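Local coordinates for protein putative S41 protease (Bacteroides fragilis NCTC 9343, PDB 3K50) that is probably a serine endopeptidase of family S41, with a PDZ-like domain and a ClpP/crotonase-type peptidase domain, though its activity and substrates are unknown, at residues M23-L28 / S265-E270; M116-Y121 / T135-I140; D211-F216 / C246-P251. All blocks are in the same frame, centred on the assembly; numbering follows the deposited sequence. Where two conformers were deposited one is given.

Contact 1: M23-L28 / S265-E270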
# COMPACT_ATOMS: atom_id res chain seq x y z
N MSE A 23 5.11 16.41 19.67
CA MSE A 23 4.48 17.12 18.55
C MSE A 23 4.96 18.58 18.47
O MSE A 23 5.27 19.08 17.42
CB MSE A 23 2.93 17.10 18.65
CG MSE A 23 2.32 15.76 18.22
SE MSE A 23 0.35 15.81 18.29
CE MSE A 23 -0.01 16.95 16.73
N ARG A 24 5.01 19.26 19.59
CA ARG A 24 5.41 20.67 19.55
C ARG A 24 6.90 20.78 19.04
O ARG A 24 7.26 21.77 18.43
CB ARG A 24 5.10 21.37 20.89
CG ARG A 24 3.59 21.58 21.04
CD ARG A 24 3.12 22.36 22.27
NE ARG A 24 1.65 22.41 22.41
CZ ARG A 24 0.83 23.22 21.74
NH1 ARG A 24 1.28 24.10 20.86
NH2 ARG A 24 -0.47 23.15 21.96
N GLN A 25 7.71 19.75 19.23
CA GLN A 25 9.08 19.80 18.78
C GLN A 25 9.24 19.32 17.34
O GLN A 25 9.94 19.95 16.56
CB GLN A 25 10.00 18.96 19.71
CG GLN A 25 11.48 18.77 19.18
CD GLN A 25 12.27 20.08 18.86
OE1 GLN A 25 12.98 20.15 17.85
NE2 GLN A 25 12.11 21.12 19.70
N GLU A 26 8.56 18.23 16.99
CA GLU A 26 8.83 17.52 15.73
C GLU A 26 7.83 17.65 14.60
O GLU A 26 8.15 17.29 13.48
CB GLU A 26 8.89 16.02 16.02
CG GLU A 26 9.82 15.58 17.11
CD GLU A 26 11.29 15.70 16.76
OE1 GLU A 26 11.62 15.97 15.61
OE2 GLU A 26 12.14 15.52 17.66
N TYR A 27 6.62 18.11 14.88
CA TYR A 27 5.56 18.22 13.91
C TYR A 27 5.84 19.26 12.83
O TYR A 27 6.21 20.39 13.15
CB TYR A 27 4.28 18.63 14.63
CG TYR A 27 2.95 18.52 13.90
CD1 TYR A 27 2.69 17.47 13.01
CD2 TYR A 27 1.90 19.33 14.25
CE1 TYR A 27 1.42 17.35 12.40
CE2 TYR A 27 0.59 19.18 13.68
CZ TYR A 27 0.38 18.18 12.77
OH TYR A 27 -0.88 17.99 12.22
N LEU A 28 5.60 18.88 11.56
CA LEU A 28 5.75 19.79 10.44
C LEU A 28 4.97 21.05 10.71
O LEU A 28 5.49 22.16 10.53
CB LEU A 28 5.25 19.20 9.11
CG LEU A 28 5.38 20.06 7.85
CD1 LEU A 28 6.84 20.43 7.51
CD2 LEU A 28 4.71 19.40 6.67
N SER A 265 10.06 21.53 9.39
CA SER A 265 9.60 22.83 9.92
C SER A 265 10.81 23.69 10.23
O SER A 265 11.93 23.20 10.17
CB SER A 265 8.83 22.64 11.23
OG SER A 265 9.76 22.36 12.31
N ASP A 266 10.60 24.95 10.59
CA ASP A 266 11.72 25.83 10.94
C ASP A 266 12.49 25.42 12.19
O ASP A 266 13.51 25.99 12.45
CB ASP A 266 11.33 27.31 10.97
CG ASP A 266 10.17 27.64 11.94
OD1 ASP A 266 9.89 26.90 12.89
OD2 ASP A 266 9.56 28.71 11.70
N LYS A 267 12.02 24.45 12.95
CA LYS A 267 12.74 23.94 14.09
C LYS A 267 13.58 22.73 13.72
O LYS A 267 14.32 22.25 14.57
CB LYS A 267 11.77 23.42 15.19
CG LYS A 267 11.07 24.48 16.06
CD LYS A 267 10.00 23.80 16.88
CE LYS A 267 9.62 24.62 18.09
NZ LYS A 267 8.46 24.02 18.79
N ARG A 268 13.38 22.14 12.53
CA ARG A 268 14.06 20.91 12.16
C ARG A 268 14.75 20.96 10.78
O ARG A 268 14.78 19.99 10.02
CB ARG A 268 13.08 19.73 12.28
CG ARG A 268 12.72 19.30 13.73
CD ARG A 268 13.93 18.61 14.43
NE ARG A 268 13.71 18.24 15.84
CZ ARG A 268 14.65 17.70 16.64
NH1 ARG A 268 15.88 17.45 16.21
NH2 ARG A 268 14.36 17.40 17.89
N VAL A 269 15.35 22.12 10.50
CA VAL A 269 16.13 22.38 9.25
C VAL A 269 17.27 21.38 9.07
O VAL A 269 17.54 20.92 7.95
CB VAL A 269 16.73 23.84 9.18
CG1 VAL A 269 17.81 24.13 10.28
CG2 VAL A 269 17.33 24.10 7.82
N GLU A 270 17.91 21.03 10.18
CA GLU A 270 18.98 20.02 10.23
C GLU A 270 18.56 18.72 9.56
O GLU A 270 19.43 18.04 8.97
CB GLU A 270 19.36 19.72 11.70
CG GLU A 270 18.19 18.92 12.46
CD GLU A 270 17.98 19.25 13.96
OE1 GLU A 270 18.61 18.59 14.83
OE2 GLU A 270 17.11 20.11 14.26
O HOH W 1 8.89 20.47 13.98
O HOH W 2 9.24 19.19 11.03
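The C-terminal end of helix 18-26, from the N-terminal domain of this putative S41 peptidase, docks on the connection between strands 258-263 and 273-276 of the peptidase region, where S265 to R268 form a type I beta turn. Two long side chains of that turn, K267 and R268, reach back to the helix. The K267 chain, extended beyond CG, sets NZ 2.6 Å from R24 O, in a hydrogen bond that arrives from above the carbonyl plane, 39° out of it. A lysine charge at the last turn would be expected to partly offset the helix dipole. In the conformer described here, R268 reaches a different part of the helix end and meets E26 in a salt bridge, NH2 to OE2 2.9 Å, with carboxylate and guanidinium 19° from coplanar. The bend of E26 at chi2 (-71°) swings this carboxylate back to the turn, although its CB points away. Q25 crosses R268 at about a right angle, its OE1 2.9 Å from R268 NE. This conformer also bridges to E270, extending the charge network. Deeper in, S265 CB rests 3.4 Å from L28 O, while S265 OG accepts from K267 N in an ST turn. Two waters add further links: one lies within hydrogen-bonding distance of Q25 O, Y27 O and S265 OG, and the other accepts from S265 N, with E26 O 3.3 Å away.

Contact 2: M116-Y121 / T135-I140; sequences MMNGDY and TRQLQI
M116 and Q139 face each other as a hydrogen-bonded pair of antiparallel strands, M117 and L138 as the following non-hydrogen-bonded pair, and N118 N closes the ladder on Q137 O at 2.6 Å, nearly straight (175°) and in the carbonyl plane. Of the two bonds between M116 and Q139, Q139 N to M116 O is the shorter at 3.0 Å, the reverse one being weak. At the non-hydrogen-bonded pair, the selenomethionine M117 runs alongside L138, CG to CD2 3.6 Å. Across the sheet, on the opposite face, the selenomethionine M116 lies beside Q139, with its CG against Q139 OE1.

These strands, 113-117 and 136-146, are neighbours in the five-stranded antiparallel sheet of the PDZ-like domain, and the first runs straight into a type I' turn from M117 to D120. N118, within this turn, turns its amide back over the partner strand. Its OD1 takes R136 NE at 3.0 Å and Q137 N at 3.1 Å from opposite faces of the amide plane, with R136 NH2 adding a weak third bond. The amide and guanidinium planes are only 3° apart, and OD1 meets the guanidinium at its edge, near its plane. R136 folds into this position through bends at chi2 and chi3, which also lay one face of its guanidinium over M117 CB and bring NH1 to 3.3 Å from M117 SE. E129 holds NH1 in a salt bridge, so the arginine ties the strand end both to the turn and to the preceding connection. A water accepts from G119 N and donates to Q137 O, 3.0 Å away.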
# COMPACT_ATOMS: atom_id res chain seq x y z
N MSE A 116 -19.13 -20.50 2.42
CA MSE A 116 -19.57 -21.09 3.70
C MSE A 116 -18.38 -21.40 4.56
O MSE A 116 -17.28 -21.66 4.04
CB MSE A 116 -20.28 -22.40 3.47
CG MSE A 116 -21.35 -22.31 2.43
SE MSE A 116 -22.99 -21.59 3.05
CE MSE A 116 -23.67 -23.42 3.23
N MSE A 117 -18.58 -21.35 5.88
CA MSE A 117 -17.57 -21.76 6.86
C MSE A 117 -18.19 -22.80 7.76
O MSE A 117 -19.16 -22.52 8.47
CB MSE A 117 -17.09 -20.59 7.71
CG MSE A 117 -16.28 -19.64 6.96
SE MSE A 117 -15.35 -18.38 8.12
CE MSE A 117 -16.92 -17.37 8.87
N ASN A 118 -17.63 -23.99 7.75
CA ASN A 118 -18.17 -25.11 8.55
C ASN A 118 -19.69 -25.24 8.43
O ASN A 118 -20.41 -25.31 9.44
CB ASN A 118 -17.73 -24.99 10.01
CG ASN A 118 -16.28 -25.38 10.19
OD1 ASN A 118 -15.42 -24.52 10.16
ND2 ASN A 118 -16.00 -26.70 10.27
N GLY A 119 -20.16 -25.25 7.18
CA GLY A 119 -21.59 -25.40 6.89
C GLY A 119 -22.48 -24.21 7.18
O GLY A 119 -23.66 -24.29 6.94
N ASP A 120 -21.95 -23.11 7.69
CA ASP A 120 -22.78 -21.95 7.99
C ASP A 120 -22.45 -20.76 7.09
O ASP A 120 -21.29 -20.56 6.70
CB ASP A 120 -22.59 -21.54 9.45
CG ASP A 120 -23.05 -22.60 10.45
OD1 ASP A 120 -23.53 -23.69 10.06
OD2 ASP A 120 -22.93 -22.31 11.66
N TYR A 121 -23.45 -19.93 6.83
CA TYR A 121 -23.28 -18.75 6.00
C TYR A 121 -22.43 -17.69 6.66
O TYR A 121 -22.21 -17.71 7.87
CB TYR A 121 -24.65 -18.15 5.65
CG TYR A 121 -25.44 -19.03 4.73
CD1 TYR A 121 -25.13 -19.11 3.38
CD2 TYR A 121 -26.51 -19.77 5.20
CE1 TYR A 121 -25.85 -19.92 2.52
CE2 TYR A 121 -27.24 -20.58 4.35
CZ TYR A 121 -26.90 -20.65 3.02
OH TYR A 121 -27.63 -21.46 2.18
N THR A 135 -8.97 -23.98 12.85
CA THR A 135 -9.08 -24.61 11.56
C THR A 135 -10.53 -24.50 11.14
O THR A 135 -11.41 -24.60 11.98
CB THR A 135 -8.65 -26.07 11.64
OG1 THR A 135 -7.26 -26.11 12.00
CG2 THR A 135 -8.83 -26.77 10.30
N ARG A 136 -10.80 -24.27 9.85
CA ARG A 136 -12.16 -24.13 9.34
C ARG A 136 -12.34 -24.94 8.09
O ARG A 136 -11.38 -25.23 7.38
CB ARG A 136 -12.49 -22.66 8.96
CG ARG A 136 -12.09 -21.55 9.92
CD ARG A 136 -12.72 -21.70 11.28
NE ARG A 136 -14.15 -22.05 11.20
CZ ARG A 136 -15.15 -21.17 11.11
NH1 ARG A 136 -14.93 -19.85 11.10
NH2 ARG A 136 -16.41 -21.62 11.06
N GLN A 137 -13.58 -25.28 7.81
CA GLN A 137 -13.95 -25.96 6.58
C GLN A 137 -14.63 -24.91 5.74
O GLN A 137 -15.59 -24.28 6.20
CB GLN A 137 -14.90 -27.13 6.82
CG GLN A 137 -14.22 -28.33 7.44
CD GLN A 137 -13.08 -28.85 6.56
OE1 GLN A 137 -11.98 -29.10 7.06
NE2 GLN A 137 -13.33 -28.96 5.25
N LEU A 138 -14.16 -24.73 4.50
CA LEU A 138 -14.72 -23.70 3.64
C LEU A 138 -15.34 -24.23 2.37
O LEU A 138 -14.80 -25.16 1.76
CB LEU A 138 -13.59 -22.73 3.24
CG LEU A 138 -12.72 -22.08 4.34
CD1 LEU A 138 -11.68 -21.10 3.75
CD2 LEU A 138 -13.56 -21.38 5.45
N GLN A 139 -16.49 -23.68 1.98
CA GLN A 139 -17.03 -23.91 0.63
C GLN A 139 -16.51 -22.70 -0.17
O GLN A 139 -16.64 -21.58 0.28
CB GLN A 139 -18.55 -23.96 0.59
CG GLN A 139 -19.11 -24.22 -0.81
CD GLN A 139 -20.63 -24.39 -0.84
OE1 GLN A 139 -21.37 -23.49 -0.46
NE2 GLN A 139 -21.09 -25.55 -1.31
N ILE A 140 -15.92 -22.95 -1.33
CA ILE A 140 -15.29 -21.95 -2.16
C ILE A 140 -16.00 -21.87 -3.49
O ILE A 140 -16.47 -22.91 -4.00
CB ILE A 140 -13.78 -22.36 -2.43
CG1 ILE A 140 -12.96 -22.38 -1.13
CG2 ILE A 140 -13.06 -21.43 -3.46
CD1 ILE A 140 -12.98 -21.13 -0.38
O HOH W 3 -18.22 -25.21 5.00

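Contact 3: D211-F216 / C246-P251; sequences DLRRAF and CTMLAP
With CG anti to its carbonyl carbon (chi1 -69°) and the chain bent only at chi3 (-60°), the selenomethionine M248 reaches out from its helix and folds its methyl back over the F216 ring. CE lies 4.2 Å from the ring centroid and 27° off the normal, a CH-pi contact over the face. The selenium is farther and oblique to the ring, closer to its root: M248 SE stands 3.9 Å from F216 CB. Together they make a Met-aromatic contact. Nearer the M248 backbone, CB packs over the rim of the same face, 3.6 Å from F216 CD2. One side chain thus follows the phenylalanine from CB to the ring, which would limit rotation of the ring.

Both residues belong to helices of the ClpP/crotonase-like peptidase region, helix 207-221 and the last turn of helix 239-249, which pack beside the central mixed sheet. Strand 226-230 of that sheet lies between them in sequence. F216 points into the seam between the two helices, and its ring also meets that of F227 on this strand.

L249 comes to the ring from another direction. Its CD2 lies at the edge, in the ring plane, 3.8 Å from F216 CZ, and the two side chains cross at about a right angle. One turn earlier on helix 207-221, L212 covers the M248 methyl, CG to CE 3.9 Å, while L192 of strand 187-194 touches both L212 and F216. The aliphatic part of R213 borders the selenium, its CG 4.2 Å from M248 SE, as its guanidinium is held by a salt bridge to D210 and a hydrogen bond to L281 O.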
# COMPACT_ATOMS: atom_id res chain seq x y z
N ASP A 211 15.54 -8.20 -1.98
CA ASP A 211 14.55 -8.92 -2.79
C ASP A 211 14.17 -8.03 -3.98
O ASP A 211 13.99 -8.50 -5.09
CB ASP A 211 13.25 -9.17 -2.01
CG ASP A 211 13.40 -10.19 -0.94
OD1 ASP A 211 14.31 -11.04 -1.06
OD2 ASP A 211 12.59 -10.17 0.02
N LEU A 212 13.94 -6.74 -3.71
CA LEU A 212 13.58 -5.79 -4.80
C LEU A 212 14.71 -5.69 -5.85
O LEU A 212 14.45 -5.74 -7.06
CB LEU A 212 13.22 -4.40 -4.24
CG LEU A 212 12.72 -3.29 -5.16
CD1 LEU A 212 11.35 -3.65 -5.73
CD2 LEU A 212 12.60 -1.95 -4.42
N ARG A 213 15.95 -5.59 -5.40
CA ARG A 213 17.09 -5.55 -6.28
C ARG A 213 17.13 -6.78 -7.13
O ARG A 213 17.49 -6.73 -8.31
CB ARG A 213 18.41 -5.46 -5.52
CG ARG A 213 18.65 -4.10 -4.89
CD ARG A 213 19.93 -4.03 -4.12
NE ARG A 213 20.11 -2.65 -3.57
CZ ARG A 213 19.90 -2.26 -2.30
NH1 ARG A 213 19.50 -3.09 -1.35
NH2 ARG A 213 20.07 -0.98 -1.94
N ARG A 214 16.82 -7.91 -6.51
CA ARG A 214 16.92 -9.18 -7.21
C ARG A 214 15.94 -9.26 -8.36
O ARG A 214 16.28 -9.79 -9.39
CB ARG A 214 16.71 -10.33 -6.23
CG ARG A 214 16.95 -11.72 -6.84
CD ARG A 214 17.38 -12.79 -5.83
NE ARG A 214 16.57 -12.78 -4.61
CZ ARG A 214 16.89 -12.20 -3.44
NH1 ARG A 214 18.04 -11.55 -3.22
NH2 ARG A 214 16.03 -12.29 -2.45
N ALA A 215 14.72 -8.76 -8.13
CA ALA A 215 13.68 -8.66 -9.12
C ALA A 215 14.17 -7.77 -10.30
O ALA A 215 14.02 -8.14 -11.47
CB ALA A 215 12.40 -8.04 -8.46
N PHE A 216 14.76 -6.62 -9.97
CA PHE A 216 15.23 -5.71 -11.04
C PHE A 216 16.41 -6.33 -11.86
O PHE A 216 16.48 -6.20 -13.08
CB PHE A 216 15.52 -4.32 -10.47
CG PHE A 216 14.32 -3.44 -10.43
CD1 PHE A 216 13.31 -3.64 -9.50
CD2 PHE A 216 14.16 -2.44 -11.36
CE1 PHE A 216 12.18 -2.86 -9.53
CE2 PHE A 216 13.07 -1.62 -11.35
CZ PHE A 216 12.06 -1.83 -10.44
N CYS A 246 12.71 4.24 -7.44
CA CYS A 246 12.83 5.23 -8.49
C CYS A 246 14.11 5.19 -9.23
O CYS A 246 14.13 5.36 -10.44
CB CYS A 246 12.71 6.62 -7.89
SG CYS A 246 11.01 7.01 -7.31
N THR A 247 15.21 4.99 -8.49
CA THR A 247 16.53 4.99 -9.08
C THR A 247 16.61 3.86 -10.11
O THR A 247 17.21 4.01 -11.17
CB THR A 247 17.61 4.93 -7.94
OG1 THR A 247 17.64 6.20 -7.22
CG2 THR A 247 19.05 4.59 -8.48
N MSE A 248 15.96 2.74 -9.82
CA MSE A 248 16.05 1.58 -10.69
C MSE A 248 15.08 1.61 -11.89
O MSE A 248 15.32 0.92 -12.88
CB MSE A 248 15.94 0.30 -9.86
CG MSE A 248 17.13 0.01 -8.93
SE MSE A 248 17.30 -1.73 -8.14
CE MSE A 248 15.69 -1.73 -7.21
N LEU A 249 14.03 2.42 -11.84
CA LEU A 249 13.08 2.53 -12.96
C LEU A 249 13.48 3.60 -13.95
O LEU A 249 13.23 3.47 -15.13
CB LEU A 249 11.67 2.87 -12.46
CG LEU A 249 10.91 1.85 -11.63
CD1 LEU A 249 9.72 2.42 -10.82
CD2 LEU A 249 10.42 0.74 -12.65
N ALA A 250 14.21 4.62 -13.48
CA ALA A 250 14.40 5.83 -14.24
C ALA A 250 15.24 5.69 -15.51
O ALA A 250 16.04 4.75 -15.64
CB ALA A 250 15.03 6.87 -13.36
N PRO A 251 15.09 6.65 -16.42
CA PRO A 251 16.02 6.65 -17.54
C PRO A 251 17.43 6.81 -17.00
O PRO A 251 17.68 7.64 -16.08
CB PRO A 251 15.65 7.91 -18.32
CG PRO A 251 14.24 8.25 -17.91
CD PRO A 251 14.09 7.76 -16.51

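In the fold
Contact 3 is the buried one: all its touching residues are enclosed, no hydrogen bond crosses it, and apolar and Met-aromatic packing joins two helices beside the mixed sheet. Contacts 1 and 2 are partly buried and polar, and lie on opposite sides of the chain's centre, with centres 52 Å apart. Contact 1 joins elements 237 residues apart, one from the N-terminal domain and one from the peptidase region, through charges and water. Contact 2 is local, a strand pair within the PDZ-like sheet built on backbone bonds and an asparagine that ties turn to strand. No structural element is shared; contacts 2 and 3 follow each other along the chain, both between the segments of contact 1.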